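Side-chain contacts in nucleotide-binding protein, universal stress protein UspA family (Lactobacillus plantarum, PDB 3S3T), which binds ATP and belongs to the universal stress protein family, and probably serves in the cellular response to stress: residues P54-S57 / E58-A62; V125-G128 / S129-Y133. All blocks are in the same frame, centred on the assembly; numbering follows the deposited sequence.

Interaction 1. Residues P54-S57 / E58-A62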
ATOM      1  N   PRO A  54     -11.202 -19.660  27.519  1.00 45.94           N
ATOM      2  CA  PRO A  54     -12.467 -20.357  27.271  1.00 45.34           C
ATOM      3  C   PRO A  54     -13.526 -19.515  26.564  1.00 42.84           C
ATOM      4  O   PRO A  54     -14.220 -20.039  25.709  1.00 41.94           O
ATOM      5  CB  PRO A  54     -12.959 -20.729  28.685  1.00 46.89           C
ATOM      6  CG  PRO A  54     -12.005 -20.081  29.659  1.00 48.19           C
ATOM      7  CD  PRO A  54     -10.730 -19.906  28.895  1.00 47.71           C
ATOM      8  N   VAL A  55     -13.661 -18.250  26.960  1.00 40.80           N
ATOM      9  CA  VAL A  55     -14.572 -17.314  26.302  1.00 38.97           C
ATOM     10  C   VAL A  55     -14.153 -17.224  24.819  1.00 36.35           C
ATOM     11  O   VAL A  55     -14.950 -17.518  23.948  1.00 34.86           O
ATOM     12  CB  VAL A  55     -14.554 -15.924  26.977  1.00 38.84           C
ATOM     13  CG1 VAL A  55     -15.382 -14.915  26.188  1.00 39.41           C
ATOM     14  CG2 VAL A  55     -15.022 -16.016  28.435  1.00 41.28           C
ATOM     15  N   LEU A  56     -12.887 -16.878  24.554  1.00 34.96           N
ATOM     16  CA  LEU A  56     -12.356 -16.823  23.162  1.00 33.28           C
ATOM     17  C   LEU A  56     -12.565 -18.130  22.409  1.00 33.13           C
ATOM     18  O   LEU A  56     -13.049 -18.142  21.270  1.00 31.71           O
ATOM     19  CB  LEU A  56     -10.864 -16.495  23.161  1.00 33.31           C
ATOM     20  CG  LEU A  56     -10.217 -16.220  21.796  1.00 32.08           C
ATOM     21  CD1 LEU A  56     -10.994 -15.154  21.055  1.00 28.75           C
ATOM     22  CD2 LEU A  56      -8.760 -15.786  21.952  1.00 33.53           C
ATOM     23  N   SER A  57     -12.216 -19.249  23.039  1.00 33.94           N
ATOM     24  CA  SER A  57     -12.327 -20.541  22.352  1.00 34.64           C
ATOM     25  C   SER A  57     -13.777 -20.855  21.940  1.00 33.64           C
ATOM     26  O   SER A  57     -14.021 -21.430  20.886  1.00 32.22           O
ATOM     27  CB  SER A  57     -11.729 -21.675  23.206  1.00 36.70           C
ATOM     28  OG  SER A  57     -10.315 -21.692  22.997  1.00 38.90           O
ATOM     29  N   GLU A  58     -14.723 -20.451  22.770  1.00 33.80           N
ATOM     30  CA  GLU A  58     -16.150 -20.642  22.456  1.00 34.16           C
ATOM     31  C   GLU A  58     -16.518 -19.831  21.209  1.00 31.92           C
ATOM     32  O   GLU A  58     -17.244 -20.289  20.339  1.00 30.91           O
ATOM     33  CB  GLU A  58     -17.017 -20.205  23.639  1.00 34.66           C
ATOM     34  CG  GLU A  58     -18.340 -20.930  23.724  1.00 39.10           C
ATOM     35  CD  GLU A  58     -19.272 -20.382  24.801  1.00 41.14           C
ATOM     36  OE1 GLU A  58     -20.496 -20.412  24.572  1.00 44.66           O
ATOM     37  OE2 GLU A  58     -18.796 -19.901  25.844  1.00 42.07           O
ATOM     38  N   LEU A  59     -15.988 -18.617  21.136  1.00 30.84           N
ATOM     39  CA  LEU A  59     -16.215 -17.733  19.979  1.00 29.69           C
ATOM     40  C   LEU A  59     -15.597 -18.326  18.700  1.00 29.01           C
ATOM     41  O   LEU A  59     -16.261 -18.441  17.652  1.00 26.56           O
ATOM     42  CB  LEU A  59     -15.661 -16.312  20.297  1.00 29.77           C
ATOM     43  CG  LEU A  59     -16.047 -15.136  19.397  1.00 29.24           C
ATOM     44  CD1 LEU A  59     -17.524 -14.800  19.630  1.00 32.00           C
ATOM     45  CD2 LEU A  59     -15.122 -13.879  19.646  1.00 29.57           C
ATOM     46  N   LEU A  60     -14.323 -18.700  18.788  1.00 28.51           N
ATOM     47  CA  LEU A  60     -13.601 -19.258  17.657  1.00 28.64           C
ATOM     48  C   LEU A  60     -14.158 -20.632  17.223  1.00 28.87           C
ATOM     49  O   LEU A  60     -14.317 -20.905  16.042  1.00 28.53           O
ATOM     50  CB  LEU A  60     -12.086 -19.328  17.956  1.00 28.17           C
ATOM     51  CG  LEU A  60     -11.452 -17.956  18.339  1.00 28.80           C
ATOM     52  CD1 LEU A  60      -9.934 -18.022  18.404  1.00 28.99           C
ATOM     53  CD2 LEU A  60     -11.846 -16.829  17.374  1.00 25.78           C
ATOM     54  N   ASP A  61     -14.463 -21.505  18.169  1.00 30.21           N
ATOM     55  CA  ASP A  61     -15.072 -22.764  17.769  1.00 30.92           C
ATOM     56  C   ASP A  61     -16.384 -22.589  17.021  1.00 29.67           C
ATOM     57  O   ASP A  61     -16.667 -23.383  16.123  1.00 29.19           O
ATOM     58  CB  ASP A  61     -15.254 -23.678  18.963  1.00 33.01           C
ATOM     59  CG  ASP A  61     -13.925 -24.131  19.546  1.00 36.80           C
ATOM     60  OD1 ASP A  61     -12.863 -23.910  18.903  1.00 42.83           O
ATOM     61  OD2 ASP A  61     -13.935 -24.674  20.656  1.00 40.45           O
ATOM     62  N   ALA A  62     -17.192 -21.583  17.378  1.00 28.87           N
ATOM     63  CA  ALA A  62     -18.450 -21.352  16.656  1.00 28.78           C
ATOM     64  C   ALA A  62     -18.118 -20.834  15.263  1.00 26.98           C
ATOM     65  O   ALA A  62     -18.719 -21.248  14.278  1.00 26.46           O
ATOM     66  CB  ALA A  62     -19.386 -20.351  17.397  1.00 28.85           C
TER
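L56 and L60 meet one turn apart near the start of helix 53-78, and theirs is the close-packed side of this contact. CG of L56 lies 3.9 Å from CD1 of L60. CD1 of L56 reaches along the helix and sits 3.9 Å from CG of L60. The two side chains cross obliquely. In L56, chi1 of -172° sets CG beside the carbonyl carbon, which brings the isopropyl end close to L60, although the CB bond points away. N of L60 donates to O of L56 at 2.8 Å, in a nearly straight bond (172°). L59 N donates to V55 O over a longer 3.2 Å. Around this side L56 also touches A46 and H48, and L60 touches D44.

The other side is looser and faces solvent. Here P54, S57 and D61 are exposed. E58 is exposed too, but it also touches V55 of the second subunit. E58 N bonds to P54 O at 3.0 Å, with the donor tilted from the carbonyl plane. D61 N bonds to S57 O at 2.8 Å. The carboxylate oxygens of D61 lie near the same carbonyl oxygen but are not bonded to it.

V55 packs on E58 of the second subunit and L56 on L59 of that subunit, and the reverse pairs form as well. This is a regular alpha-helix with i to i+4 bonding, one of whose faces forms a subunit interface.

Interaction 2. Residues V125-G128 / S129-Y133. With ATP (adenosine-5'-triphosphate), chain I.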
ATOM      1  N   VAL A 125     -12.666   0.767   1.014  1.00 30.02           N
ATOM      2  CA  VAL A 125     -11.537   0.466   0.123  1.00 29.17           C
ATOM      3  C   VAL A 125     -11.991  -0.385  -1.061  1.00 29.11           C
ATOM      4  O   VAL A 125     -12.992  -1.104  -0.950  1.00 30.10           O
ATOM      5  CB  VAL A 125     -10.464  -0.348   0.867  1.00 29.24           C
ATOM      6  CG1 VAL A 125      -9.964   0.385   2.115  1.00 28.20           C
ATOM      7  CG2 VAL A 125     -11.005  -1.723   1.230  1.00 25.69           C
ATOM      8  N   ALA A 126     -11.257  -0.327  -2.175  1.00 28.13           N
ATOM      9  CA  ALA A 126     -11.535  -1.199  -3.345  1.00 27.33           C
ATOM     10  C   ALA A 126     -10.797  -2.535  -3.238  1.00 25.07           C
ATOM     11  O   ALA A 126     -11.192  -3.545  -3.884  1.00 22.38           O
ATOM     12  CB  ALA A 126     -11.189  -0.497  -4.642  1.00 28.21           C
ATOM     13  N   VAL A 127      -9.736  -2.552  -2.402  1.00 22.81           N
ATOM     14  CA  VAL A 127      -8.990  -3.762  -2.116  1.00 21.75           C
ATOM     15  C   VAL A 127      -8.599  -3.794  -0.646  1.00 19.91           C
ATOM     16  O   VAL A 127      -8.074  -2.808  -0.108  1.00 21.11           O
ATOM     17  CB  VAL A 127      -7.706  -3.911  -2.939  1.00 22.37           C
ATOM     18  CG1 VAL A 127      -6.694  -2.925  -2.506  1.00 22.32           C
ATOM     19  CG2 VAL A 127      -7.136  -5.330  -2.764  1.00 23.85           C
ATOM     20  N   GLY A 128      -8.954  -4.871  -0.009  1.00 18.51           N
ATOM     21  CA  GLY A 128      -8.692  -5.117   1.395  1.00 19.66           C
ATOM     22  C   GLY A 128      -7.246  -5.404   1.753  1.00 19.04           C
ATOM     23  O   GLY A 128      -6.409  -5.746   0.883  1.00 19.65           O
ATOM     24  N   SER A 129      -6.954  -5.291   3.044  1.00 17.25           N
ATOM     25  CA  SER A 129      -5.589  -5.362   3.515  1.00 17.59           C
ATOM     26  C   SER A 129      -5.082  -6.824   3.474  1.00 17.55           C
ATOM     27  O   SER A 129      -3.914  -7.032   3.262  1.00 16.70           O
ATOM     28  CB  SER A 129      -5.437  -4.745   4.913  1.00 17.59           C
ATOM     29  OG  SER A 129      -6.119  -5.476   5.897  1.00 17.15           O
ATOM     30  N   THR A 130      -5.957  -7.809   3.628  1.00 17.83           N
ATOM     31  CA  THR A 130      -5.528  -9.221   3.469  1.00 18.19           C
ATOM     32  C   THR A 130      -5.075  -9.454   2.032  1.00 17.23           C
ATOM     33  O   THR A 130      -3.980  -9.973   1.805  1.00 16.94           O
ATOM     34  CB  THR A 130      -6.604 -10.259   3.866  1.00 18.90           C
ATOM     35  OG1 THR A 130      -7.091  -9.989   5.176  1.00 19.24           O
ATOM     36  CG2 THR A 130      -6.037 -11.700   3.845  1.00 18.37           C
ATOM     37  N   THR A 131      -5.873  -9.012   1.060  1.00 17.97           N
ATOM     38  CA  THR A 131      -5.550  -9.157  -0.322  1.00 17.08           C
ATOM     39  C   THR A 131      -4.289  -8.401  -0.706  1.00 18.48           C
ATOM     40  O   THR A 131      -3.393  -9.001  -1.346  1.00 15.60           O
ATOM     41  CB  THR A 131      -6.718  -8.780  -1.249  1.00 19.16           C
ATOM     42  OG1 THR A 131      -7.772  -9.712  -1.060  1.00 17.76           O
ATOM     43  CG2 THR A 131      -6.312  -8.814  -2.726  1.00 16.58           C
ATOM     44  N   SER A 132      -4.144  -7.135  -0.321  1.00 18.27           N
ATOM     45  CA  SER A 132      -2.896  -6.441  -0.694  1.00 20.35           C
ATOM     46  C   SER A 132      -1.666  -7.128  -0.050  1.00 18.88           C
ATOM     47  O   SER A 132      -0.601  -7.188  -0.663  1.00 20.97           O
ATOM     48  CB  SER A 132      -2.954  -4.943  -0.397  1.00 21.25           C
ATOM     49  OG  SER A 132      -3.017  -4.740   0.982  1.00 25.90           O
ATOM     50  N   TYR A 133      -1.804  -7.621   1.168  1.00 18.05           N
ATOM     51  CA  TYR A 133      -0.682  -8.293   1.842  1.00 17.67           C
ATOM     52  C   TYR A 133      -0.264  -9.555   1.048  1.00 17.93           C
ATOM     53  O   TYR A 133       0.937  -9.747   0.748  1.00 16.62           O
ATOM     54  CB  TYR A 133      -1.045  -8.699   3.246  1.00 18.62           C
ATOM     55  CG  TYR A 133       0.082  -9.365   3.962  1.00 16.78           C
ATOM     56  CD1 TYR A 133       0.336 -10.713   3.804  1.00 19.79           C
ATOM     57  CD2 TYR A 133       0.960  -8.619   4.730  1.00 19.06           C
ATOM     58  CE1 TYR A 133       1.386 -11.330   4.492  1.00 20.36           C
ATOM     59  CE2 TYR A 133       2.056  -9.205   5.375  1.00 18.70           C
ATOM     60  CZ  TYR A 133       2.262 -10.548   5.260  1.00 22.50           C
ATOM     61  OH  TYR A 133       3.341 -11.149   5.892  1.00 19.30           O
TER
HETATM   62  PG  ATP I 501      -9.782  -5.259   5.776  1.00 23.61           P
HETATM   63  O1G ATP I 501      -9.655  -6.557   6.540  1.00 21.33           O
HETATM   64  O2G ATP I 501     -10.511  -4.209   6.557  1.00 23.27           O
HETATM   65  O3G ATP I 501      -8.489  -4.678   5.222  1.00 24.20           O
HETATM   66  PB  ATP I 501     -11.804  -6.608   4.132  1.00 21.06           P
HETATM   67  O1B ATP I 501     -12.945  -5.963   3.397  1.00 18.77           O
HETATM   68  O2B ATP I 501     -12.118  -7.480   5.299  1.00 21.89           O
HETATM   69  O3B ATP I 501     -10.776  -5.447   4.518  1.00 19.29           O
HETATM   70  PA  ATP I 501      -9.868  -8.548   3.163  1.00 17.99           P
HETATM   71  O1A ATP I 501      -9.732  -9.044   4.569  1.00 18.16           O
HETATM   72  O2A ATP I 501      -8.617  -8.101   2.527  1.00 16.51           O
HETATM   73  O3A ATP I 501     -10.960  -7.404   3.000  1.00 22.37           O
HETATM   74  O5' ATP I 501     -10.506  -9.802   2.318  1.00 17.23           O
HETATM   75  C5' ATP I 501     -10.188  -9.934   0.934  1.00 18.05           C
HETATM   76  C4' ATP I 501     -10.118 -11.415   0.550  1.00 18.41           C
HETATM   77  O4' ATP I 501      -9.120 -11.969   1.399  1.00 19.63           O
HETATM   78  C3' ATP I 501     -11.384 -12.200   0.852  1.00 17.59           C
HETATM   79  O3' ATP I 501     -12.352 -12.104  -0.181  1.00 18.15           O
HETATM   80  C2' ATP I 501     -10.783 -13.568   1.059  1.00 20.13           C
HETATM   81  O2' ATP I 501     -10.531 -14.109  -0.231  1.00 20.29           O
HETATM   82  C1' ATP I 501      -9.468 -13.292   1.775  1.00 18.20           C
HETATM   83  N9  ATP I 501      -9.598 -13.412   3.225  1.00 20.85           N
HETATM   84  C8  ATP I 501      -9.883 -12.415   4.120  1.00 19.45           C
HETATM   85  N7  ATP I 501      -9.953 -12.905   5.379  1.00 17.14           N
HETATM   86  C5  ATP I 501      -9.710 -14.216   5.279  1.00 18.68           C
HETATM   87  C6  ATP I 501      -9.659 -15.324   6.225  1.00 20.96           C
HETATM   88  N6  ATP I 501      -9.876 -15.068   7.531  1.00 21.14           N
HETATM   89  N1  ATP I 501      -9.377 -16.587   5.744  1.00 19.20           N
HETATM   90  C2  ATP I 501      -9.172 -16.778   4.431  1.00 21.04           C
HETATM   91  N3  ATP I 501      -9.244 -15.825   3.492  1.00 15.95           N
HETATM   92  C4  ATP I 501      -9.494 -14.552   3.873  1.00 17.54           C
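V127 and T131 make the apolar part of this turn. CG2 of V127 lies 3.6 Å from CG2 of T131, and the two side chains cross at a slant. Both methyls stand anti to their own backbone N. The hydroxyl of T131 is thereby left on another side, where it bonds to O of G115.

Backbone bonding starts the helix. G128 is the N-cap residue, and O of G128 accepts N of S132 at 2.9 Å, nearly straight (169°). G128 has no side chain, and a beta carbon there would run into O3A of ATP.

The phosphate bonds form the third group. S129 grips O3G of the gamma-phosphate twice, through N at 2.7 Å and through OG at 2.6 Å. On the alpha-phosphate, T131 N bonds to O2A at 3.2 Å, and T130 N adds a weak bond to the same oxygen. OG1 of T130 donates to O1A at 2.9 Å, while its CG2 lies 3.9 Å from C8 of the adenine. A valine in place of T130 would probably leave O1A without this hydroxyl donor and weaken the hold on the alpha-phosphate.

K96 of the second subunit also bonds to the ATP. Amides and hydroxyls at a helix N-terminus thus receive the phosphate oxygens, and the helix dipole probably helps to offset their negative charge.

Overall arrangement
Both contacts are local and lie near helix N-termini, but on different elements. Interaction 1 is on helix 53-78, far from the chain centre. Interaction 2 joins the loop after strand 111-115 to helix 129-137. Their centres are 27 Å apart, and they do not touch. Both mix buried and exposed residues. In interaction 1 the two buried residues, L56 and L59, are apolar, and L56 packs on the partly exposed L60. In interaction 2 the buried G128, T130 and T131 are ligand-pocket residues. Leucine packing and helix bonds therefore serve the first, and phosphate bonding the second. Each also packs on the second subunit; interaction 2 does so beside the ATP.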